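Local coordinates for protein PHO85 cyclin PHO80 (Saccharomyces cerevisiae, PDB 2PMI) that serves as the cyclin partner of the cyclin-dependent kinase PHO85 and negatively regulates phosphate-starvation-responsive genes when phosphate is plentiful, at residues B[65-70]-B[107-112]; B[34-39]-B[76-81]. All blocks are in the same frame, centred on the assembly; numbering follows the deposited sequence.

Contact 1. Residues B[65-70]-B[107-112]; sequences TRYHSK and TVYPDF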
ATOM      1  N   THR B  65      28.548  -4.678 -10.961  1.00 45.43           N
ATOM      2  CA  THR B  65      27.102  -4.486 -10.906  1.00 42.81           C
ATOM      3  C   THR B  65      26.820  -3.006 -11.154  1.00 46.00           C
ATOM      4  O   THR B  65      27.723  -2.168 -11.052  1.00 45.31           O
ATOM      5  CB  THR B  65      26.531  -4.825  -9.530  1.00 39.24           C
ATOM      6  OG1 THR B  65      27.173  -4.011  -8.542  1.00 29.49           O
ATOM      7  CG2 THR B  65      26.730  -6.293  -9.213  1.00 40.79           C
ATOM      8  N   ARG B  66      25.567  -2.688 -11.474  1.00 45.58           N
ATOM      9  CA  ARG B  66      25.173  -1.306 -11.728  1.00 42.93           C
ATOM     10  C   ARG B  66      25.527  -0.415 -10.547  1.00 42.26           C
ATOM     11  O   ARG B  66      25.685   0.800 -10.703  1.00 42.30           O
ATOM     12  CB  ARG B  66      23.665  -1.213 -11.954  1.00 44.37           C
ATOM     13  CG  ARG B  66      23.165  -1.827 -13.232  1.00 49.59           C
ATOM     14  CD  ARG B  66      23.631  -1.020 -14.415  1.00 54.28           C
ATOM     15  NE  ARG B  66      22.835  -1.297 -15.603  1.00 62.69           N
ATOM     16  CZ  ARG B  66      23.034  -0.704 -16.774  1.00 65.12           C
ATOM     17  NH1 ARG B  66      24.005   0.192 -16.900  1.00 65.93           N
ATOM     18  NH2 ARG B  66      22.260  -0.997 -17.811  1.00 62.92           N
ATOM     19  N   TYR B  67      25.649  -1.027  -9.369  1.00 40.72           N
ATOM     20  CA  TYR B  67      25.932  -0.291  -8.142  1.00 41.20           C
ATOM     21  C   TYR B  67      27.401  -0.001  -7.892  1.00 41.05           C
ATOM     22  O   TYR B  67      27.764   0.582  -6.872  1.00 45.12           O
ATOM     23  CB  TYR B  67      25.343  -1.044  -6.953  1.00 44.65           C
ATOM     24  CG  TYR B  67      23.980  -1.606  -7.253  1.00 49.68           C
ATOM     25  CD1 TYR B  67      23.833  -2.912  -7.714  1.00 50.49           C
ATOM     26  CD2 TYR B  67      22.837  -0.812  -7.143  1.00 52.32           C
ATOM     27  CE1 TYR B  67      22.586  -3.419  -8.064  1.00 50.95           C
ATOM     28  CE2 TYR B  67      21.577  -1.310  -7.494  1.00 53.14           C
ATOM     29  CZ  TYR B  67      21.465  -2.616  -7.954  1.00 50.72           C
ATOM     30  OH  TYR B  67      20.238  -3.115  -8.312  1.00 48.97           O
ATOM     31  N   HIS B  68      28.245  -0.396  -8.830  1.00 40.76           N
ATOM     32  CA  HIS B  68      29.669  -0.169  -8.689  1.00 38.36           C
ATOM     33  C   HIS B  68      30.089   1.194  -9.197  1.00 39.16           C
ATOM     34  O   HIS B  68      29.668   1.617 -10.269  1.00 38.91           O
ATOM     35  CB  HIS B  68      30.461  -1.245  -9.446  1.00 39.50           C
ATOM     36  CG  HIS B  68      30.758  -2.459  -8.629  1.00 29.51           C
ATOM     37  ND1 HIS B  68      29.849  -3.478  -8.453  1.00 25.80           N
ATOM     38  CD2 HIS B  68      31.834  -2.776  -7.873  1.00 28.40           C
ATOM     39  CE1 HIS B  68      30.350  -4.369  -7.618  1.00 31.66           C
ATOM     40  NE2 HIS B  68      31.553  -3.966  -7.249  1.00 30.82           N
ATOM     41  N   SER B  69      30.929   1.867  -8.418  1.00 43.73           N
ATOM     42  CA  SER B  69      31.473   3.173  -8.785  1.00 48.59           C
ATOM     43  C   SER B  69      32.915   2.871  -9.192  1.00 51.18           C
ATOM     44  O   SER B  69      33.487   1.889  -8.714  1.00 52.96           O
ATOM     45  CB  SER B  69      31.459   4.111  -7.577  1.00 47.37           C
ATOM     46  OG  SER B  69      30.160   4.187  -7.017  1.00 54.15           O
ATOM     47  N   LYS B  70      33.509   3.689 -10.060  1.00 51.43           N
ATOM     48  CA  LYS B  70      34.885   3.429 -10.483  1.00 53.71           C
ATOM     49  C   LYS B  70      35.931   3.500  -9.369  1.00 54.41           C
ATOM     50  O   LYS B  70      37.014   2.932  -9.509  1.00 60.27           O
ATOM     51  CB  LYS B  70      35.301   4.354 -11.634  1.00 55.76           C
ATOM     52  CG  LYS B  70      34.917   3.822 -13.019  1.00 61.49           C
ATOM     53  CD  LYS B  70      35.886   4.282 -14.118  1.00 65.32           C
ATOM     54  CE  LYS B  70      35.897   5.801 -14.313  1.00 63.61           C
ATOM     55  NZ  LYS B  70      36.827   6.222 -15.411  1.00 56.08           N
ATOM     56  N   THR B 107      21.222 -11.347  -0.766  1.00 30.46           N
ATOM     57  CA  THR B 107      20.700 -12.710  -0.837  1.00 27.96           C
ATOM     58  C   THR B 107      20.190 -13.140  -2.213  1.00 30.49           C
ATOM     59  O   THR B 107      20.350 -14.297  -2.591  1.00 44.12           O
ATOM     60  CB  THR B 107      19.546 -12.941   0.202  1.00 24.63           C
ATOM     61  OG1 THR B 107      20.095 -13.153   1.513  1.00 21.34           O
ATOM     62  CG2 THR B 107      18.695 -14.143  -0.181  1.00 13.90           C
ATOM     63  N   VAL B 108      19.604 -12.229  -2.976  1.00 26.51           N
ATOM     64  CA  VAL B 108      19.029 -12.607  -4.270  1.00 27.55           C
ATOM     65  C   VAL B 108      19.731 -12.073  -5.515  1.00 27.70           C
ATOM     66  O   VAL B 108      19.180 -12.067  -6.629  1.00 22.64           O
ATOM     67  CB  VAL B 108      17.538 -12.207  -4.308  1.00 29.32           C
ATOM     68  CG1 VAL B 108      16.812 -12.856  -3.133  1.00 25.78           C
ATOM     69  CG2 VAL B 108      17.389 -10.673  -4.258  1.00 26.52           C
ATOM     70  N   TYR B 109      20.954 -11.615  -5.310  1.00 28.75           N
ATOM     71  CA  TYR B 109      21.765 -11.087  -6.386  1.00 32.81           C
ATOM     72  C   TYR B 109      23.197 -11.412  -5.987  1.00 42.76           C
ATOM     73  O   TYR B 109      23.902 -10.580  -5.401  1.00 43.64           O
ATOM     74  CB  TYR B 109      21.577  -9.575  -6.512  1.00 39.36           C
ATOM     75  CG  TYR B 109      22.299  -8.984  -7.704  1.00 40.92           C
ATOM     76  CD1 TYR B 109      22.631  -9.779  -8.789  1.00 37.07           C
ATOM     77  CD2 TYR B 109      22.624  -7.633  -7.763  1.00 31.18           C
ATOM     78  CE1 TYR B 109      23.260  -9.256  -9.888  1.00 26.62           C
ATOM     79  CE2 TYR B 109      23.259  -7.108  -8.876  1.00 22.67           C
ATOM     80  CZ  TYR B 109      23.570  -7.937  -9.930  1.00 16.63           C
ATOM     81  OH  TYR B 109      24.190  -7.471 -11.053  1.00 20.81           O
ATOM     82  N   PRO B 110      23.639 -12.646  -6.282  1.00 45.40           N
ATOM     83  CA  PRO B 110      24.994 -13.073  -5.940  1.00 41.21           C
ATOM     84  C   PRO B 110      26.086 -12.047  -6.213  1.00 33.47           C
ATOM     85  O   PRO B 110      26.868 -11.737  -5.311  1.00 26.37           O
ATOM     86  CB  PRO B 110      25.158 -14.381  -6.731  1.00 46.50           C
ATOM     87  CG  PRO B 110      24.063 -14.327  -7.774  1.00 43.21           C
ATOM     88  CD  PRO B 110      22.939 -13.699  -7.038  1.00 39.19           C
ATOM     89  N   ASP B 111      26.139 -11.508  -7.433  1.00 29.67           N
ATOM     90  CA  ASP B 111      27.167 -10.511  -7.757  1.00 32.43           C
ATOM     91  C   ASP B 111      27.194  -9.312  -6.804  1.00 34.02           C
ATOM     92  O   ASP B 111      28.256  -8.855  -6.414  1.00 35.09           O
ATOM     93  CB  ASP B 111      26.992 -10.013  -9.186  1.00 38.89           C
ATOM     94  CG  ASP B 111      27.447 -11.025 -10.212  1.00 42.63           C
ATOM     95  OD1 ASP B 111      27.153 -10.835 -11.414  1.00 36.96           O
ATOM     96  OD2 ASP B 111      28.105 -12.011  -9.815  1.00 47.39           O
ATOM     97  N   PHE B 112      26.024  -8.808  -6.428  1.00 34.74           N
ATOM     98  CA  PHE B 112      25.950  -7.676  -5.518  1.00 26.60           C
ATOM     99  C   PHE B 112      26.508  -7.936  -4.132  1.00 22.67           C
ATOM    100  O   PHE B 112      26.016  -8.793  -3.410  1.00 21.49           O
ATOM    101  CB  PHE B 112      24.517  -7.200  -5.319  1.00 25.64           C
ATOM    102  CG  PHE B 112      24.410  -6.123  -4.281  1.00 35.93           C
ATOM    103  CD1 PHE B 112      25.005  -4.874  -4.495  1.00 31.43           C
ATOM    104  CD2 PHE B 112      23.830  -6.383  -3.039  1.00 38.71           C
ATOM    105  CE1 PHE B 112      25.037  -3.912  -3.485  1.00 26.64           C
ATOM    106  CE2 PHE B 112      23.858  -5.417  -2.019  1.00 31.07           C
ATOM    107  CZ  PHE B 112      24.464  -4.184  -2.245  1.00 20.45           C
TER

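Contact 2. Residues B[34-39]-B[76-81]; sequences DLVVLI and SIFNYF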
ATOM      1  N   ASP B  34      19.596  10.287  14.574  1.00 36.56           N
ATOM      2  CA  ASP B  34      20.140   9.147  15.306  1.00 38.78           C
ATOM      3  C   ASP B  34      20.074   7.855  14.495  1.00 38.10           C
ATOM      4  O   ASP B  34      20.930   6.988  14.646  1.00 40.29           O
ATOM      5  CB  ASP B  34      19.424   8.943  16.644  1.00 43.99           C
ATOM      6  CG  ASP B  34      19.807   9.979  17.674  1.00 45.84           C
ATOM      7  OD1 ASP B  34      20.916  10.541  17.583  1.00 44.48           O
ATOM      8  OD2 ASP B  34      19.001  10.217  18.589  1.00 47.93           O
ATOM      9  N   LEU B  35      19.058   7.711  13.648  1.00 33.07           N
ATOM     10  CA  LEU B  35      18.969   6.511  12.823  1.00 27.30           C
ATOM     11  C   LEU B  35      20.133   6.522  11.841  1.00 28.90           C
ATOM     12  O   LEU B  35      21.009   5.670  11.891  1.00 36.07           O
ATOM     13  CB  LEU B  35      17.653   6.465  12.057  1.00 23.13           C
ATOM     14  CG  LEU B  35      16.482   5.872  12.844  1.00 30.40           C
ATOM     15  CD1 LEU B  35      15.240   5.786  11.943  1.00 20.50           C
ATOM     16  CD2 LEU B  35      16.890   4.486  13.381  1.00 17.65           C
ATOM     17  N   VAL B  36      20.145   7.498  10.950  1.00 24.53           N
ATOM     18  CA  VAL B  36      21.217   7.599   9.991  1.00 24.16           C
ATOM     19  C   VAL B  36      22.559   7.247  10.630  1.00 32.50           C
ATOM     20  O   VAL B  36      23.394   6.617   9.979  1.00 40.36           O
ATOM     21  CB  VAL B  36      21.311   9.017   9.402  1.00 22.09           C
ATOM     22  CG1 VAL B  36      22.511   9.106   8.475  1.00 18.92           C
ATOM     23  CG2 VAL B  36      20.037   9.359   8.646  1.00 20.02           C
ATOM     24  N   VAL B  37      22.788   7.634  11.886  1.00 32.46           N
ATOM     25  CA  VAL B  37      24.076   7.290  12.490  1.00 39.63           C
ATOM     26  C   VAL B  37      24.112   5.782  12.708  1.00 39.44           C
ATOM     27  O   VAL B  37      24.985   5.098  12.166  1.00 37.61           O
ATOM     28  CB  VAL B  37      24.369   8.041  13.848  1.00 43.28           C
ATOM     29  CG1 VAL B  37      24.334   9.541  13.644  1.00 40.33           C
ATOM     30  CG2 VAL B  37      23.391   7.638  14.914  1.00 52.93           C
ATOM     31  N   LEU B  38      23.151   5.261  13.470  1.00 36.32           N
ATOM     32  CA  LEU B  38      23.088   3.827  13.718  1.00 36.44           C
ATOM     33  C   LEU B  38      23.169   3.054  12.402  1.00 38.32           C
ATOM     34  O   LEU B  38      23.892   2.072  12.303  1.00 47.52           O
ATOM     35  CB  LEU B  38      21.797   3.458  14.460  1.00 29.81           C
ATOM     36  CG  LEU B  38      21.721   3.921  15.916  1.00 35.93           C
ATOM     37  CD1 LEU B  38      20.470   3.382  16.610  1.00 30.13           C
ATOM     38  CD2 LEU B  38      22.962   3.437  16.635  1.00 42.80           C
ATOM     39  N   ILE B  39      22.445   3.493  11.382  1.00 34.62           N
ATOM     40  CA  ILE B  39      22.496   2.784  10.114  1.00 32.66           C
ATOM     41  C   ILE B  39      23.856   2.903   9.443  1.00 32.96           C
ATOM     42  O   ILE B  39      24.442   1.898   9.042  1.00 35.38           O
ATOM     43  CB  ILE B  39      21.431   3.279   9.135  1.00 29.08           C
ATOM     44  CG1 ILE B  39      20.036   2.945   9.674  1.00 32.65           C
ATOM     45  CG2 ILE B  39      21.639   2.615   7.790  1.00 25.79           C
ATOM     46  CD1 ILE B  39      18.878   3.515   8.834  1.00 35.89           C
ATOM     47  N   SER B  76      32.017  10.600   2.901  1.00 35.48           N
ATOM     48  CA  SER B  76      31.744   9.470   3.772  1.00 33.92           C
ATOM     49  C   SER B  76      30.306   9.012   3.568  1.00 39.90           C
ATOM     50  O   SER B  76      29.478   9.745   3.017  1.00 38.71           O
ATOM     51  CB  SER B  76      31.937   9.848   5.232  1.00 30.55           C
ATOM     52  OG  SER B  76      30.789  10.509   5.730  1.00 33.13           O
ATOM     53  N   ILE B  77      30.026   7.799   4.035  1.00 43.76           N
ATOM     54  CA  ILE B  77      28.718   7.183   3.908  1.00 40.18           C
ATOM     55  C   ILE B  77      27.666   8.012   4.637  1.00 39.33           C
ATOM     56  O   ILE B  77      26.609   8.322   4.083  1.00 31.74           O
ATOM     57  CB  ILE B  77      28.762   5.732   4.468  1.00 44.39           C
ATOM     58  CG1 ILE B  77      27.757   4.861   3.727  1.00 47.16           C
ATOM     59  CG2 ILE B  77      28.488   5.715   5.966  1.00 45.35           C
ATOM     60  CD1 ILE B  77      28.085   4.714   2.266  1.00 44.03           C
ATOM     61  N   PHE B  78      27.991   8.386   5.874  1.00 44.27           N
ATOM     62  CA  PHE B  78      27.112   9.178   6.741  1.00 45.61           C
ATOM     63  C   PHE B  78      26.798  10.563   6.167  1.00 43.56           C
ATOM     64  O   PHE B  78      25.650  11.007   6.181  1.00 43.22           O
ATOM     65  CB  PHE B  78      27.761   9.335   8.119  1.00 46.63           C
ATOM     66  CG  PHE B  78      26.933  10.115   9.088  1.00 53.32           C
ATOM     67  CD1 PHE B  78      25.750   9.584   9.599  1.00 54.56           C
ATOM     68  CD2 PHE B  78      27.320  11.397   9.475  1.00 55.50           C
ATOM     69  CE1 PHE B  78      24.963  10.318  10.480  1.00 52.78           C
ATOM     70  CE2 PHE B  78      26.542  12.145  10.355  1.00 51.73           C
ATOM     71  CZ  PHE B  78      25.362  11.606  10.859  1.00 55.41           C
ATOM     72  N   ASN B  79      27.828  11.243   5.676  1.00 41.34           N
ATOM     73  CA  ASN B  79      27.662  12.560   5.087  1.00 43.04           C
ATOM     74  C   ASN B  79      26.793  12.476   3.838  1.00 42.97           C
ATOM     75  O   ASN B  79      26.165  13.460   3.440  1.00 45.91           O
ATOM     76  CB  ASN B  79      29.030  13.152   4.739  1.00 44.68           C
ATOM     77  CG  ASN B  79      29.881  13.400   5.967  1.00 47.78           C
ATOM     78  OD1 ASN B  79      31.089  13.609   5.869  1.00 53.63           O
ATOM     79  ND2 ASN B  79      29.251  13.383   7.133  1.00 49.95           N
ATOM     80  N   TYR B  80      26.757  11.301   3.216  1.00 38.37           N
ATOM     81  CA  TYR B  80      25.934  11.124   2.028  1.00 33.18           C
ATOM     82  C   TYR B  80      24.484  10.827   2.427  1.00 33.93           C
ATOM     83  O   TYR B  80      23.542  11.301   1.787  1.00 26.88           O
ATOM     84  CB  TYR B  80      26.465   9.982   1.177  1.00 23.01           C
ATOM     85  CG  TYR B  80      25.758   9.861  -0.151  1.00 19.64           C
ATOM     86  CD1 TYR B  80      25.837  10.876  -1.090  1.00 20.31           C
ATOM     87  CD2 TYR B  80      25.040   8.721  -0.479  1.00 17.83           C
ATOM     88  CE1 TYR B  80      25.223  10.759  -2.330  1.00 24.44           C
ATOM     89  CE2 TYR B  80      24.424   8.594  -1.710  1.00 20.68           C
ATOM     90  CZ  TYR B  80      24.521   9.613  -2.637  1.00 25.87           C
ATOM     91  OH  TYR B  80      23.935   9.480  -3.884  1.00 30.58           O
ATOM     92  N   PHE B  81      24.321  10.047   3.491  1.00 31.13           N
ATOM     93  CA  PHE B  81      23.005   9.677   3.993  1.00 29.79           C
ATOM     94  C   PHE B  81      22.138  10.874   4.470  1.00 36.46           C
ATOM     95  O   PHE B  81      21.037  11.075   3.940  1.00 37.30           O
ATOM     96  CB  PHE B  81      23.171   8.671   5.132  1.00 25.60           C
ATOM     97  CG  PHE B  81      22.068   7.645   5.222  1.00 27.79           C
ATOM     98  CD1 PHE B  81      20.946   7.718   4.409  1.00 29.98           C
ATOM     99  CD2 PHE B  81      22.156   6.598   6.133  1.00 25.62           C
ATOM    100  CE1 PHE B  81      19.929   6.763   4.505  1.00 24.45           C
ATOM    101  CE2 PHE B  81      21.145   5.644   6.231  1.00 25.23           C
ATOM    102  CZ  PHE B  81      20.032   5.729   5.417  1.00 20.31           C
TER

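Contact 1. Residues B[65-70]-B[107-112]
Thr65 meets Tyr109, Asp111 and the backbone N of Phe112, and its side chain can be followed outward from the backbone. CB, which points toward the opposite segment, lies 3.8 Å from the phenolic OH of Tyr109. Beyond it the chain forks. The methyl CG2 does the touching: it approaches the OH end of the Tyr109 ring at an oblique angle, 3.4 Å from OH, and also meets Asp111 CB at 3.7 Å and the backbone N of Phe112. The other branch, OG1, stays within its own segment. With chi1 at 58°, OG1 sits between the backbone N and the carbonyl carbon of Thr65, where it hydrogen-bonds His68 ND1 at 2.7 Å and accepts a long, weak bond from Tyr67 N. Both lie within a type I beta turn from Thr65 to His68, which is closed by His68 N to Thr65 O at 2.9 Å. The turn belongs to the loop that precedes helix 77-86 in this cyclin, and it packs against the chain as it leaves helix 92-108. Tyr67, also on the turn, supplies the aromatic part of the contact. Its CE1 and Tyr109 CE2 meet edge to edge, 3.8 Å apart, each near the plane of the other ring. Its CD1 reaches Phe112 CD1 at 3.9 Å, the two ring planes inclined at 72° and the centroids 5.6 Å apart, an oblique pairing. Tyr109 CG is anti to the backbone N (chi1 -175°), which extends the ring toward the turn, and the backbone N of Phe112 lies over one face of that ring, toward its rim. Outside the two segments, Tyr67 touches Phe162 of helix 152-164 and Leu105 of helix 92-108, while Phe112 meets the ring of Phe122.

Contact 2. Residues B[34-39]-B[76-81]
Val36 fits between two phenylalanines of the facing helix, Phe78 and Phe81, through its methyl CG1. This branch lies 3.4 Å from Phe78 CE1 and equally close to Phe81 CB, while the other methyl, CG2, stands over one face of the Phe81 ring, displaced toward its rim. Ile39, one turn further along, takes the edge of the same ring: its CG2 is 3.4 Å from Phe81 CE2, near the ring plane, so Phe81 is met on a face by one aliphatic residue and at its edge by another. The side chain of Val37 runs alongside that of Phe78 in the same direction, with Val37 CG1 3.3 Å from Phe78 CE1. All five touching residues are buried, and no hydrogen bond crosses between the segments.

The ring of Phe78 reaches the valines because CG is anti to the backbone N (chi1 -179°), carrying it across from a CB that does not point straight at the other helix. Behind it, the helix start is fixed by Ser76 at the N-cap, whose OG accepts from Asn79 N at 3.1 Å with an N-H...O angle of 165°. The backbones run roughly antiparallel, the short axes 147° apart in direction and 9.7 Å at closest approach.

Ser40, the next residue of helix 32-51, touches both phenylalanines. Helix 119-134 also packs on helix 77-86, Leu123 touching Phe81 and Leu124 touching Tyr80, and helix 92-108 meets helix 32-51 through Leu95 and Leu99 on Ile39, placing this antiparallel pair within the all-helical cyclin fold.

In the fold
From the N terminus the chain first enters contact 2 at 34-39 on helix 32-51, then contact 1 at 65-70 in the loop that follows. Residues 76-81, at the start of helix 77-86, close contact 2, and 107-112, which runs from the last residues of helix 92-108 into the following loop, closes contact 1. Each closure spans 36 intervening residues, and because the segments alternate, the two loops cross rather than nest. The centres are about 21 Å apart and the nearest atoms about 9 Å, so they do not touch. Contact 2 joins two helices; contact 1 ties the connection between them to the exit of helix 92-108.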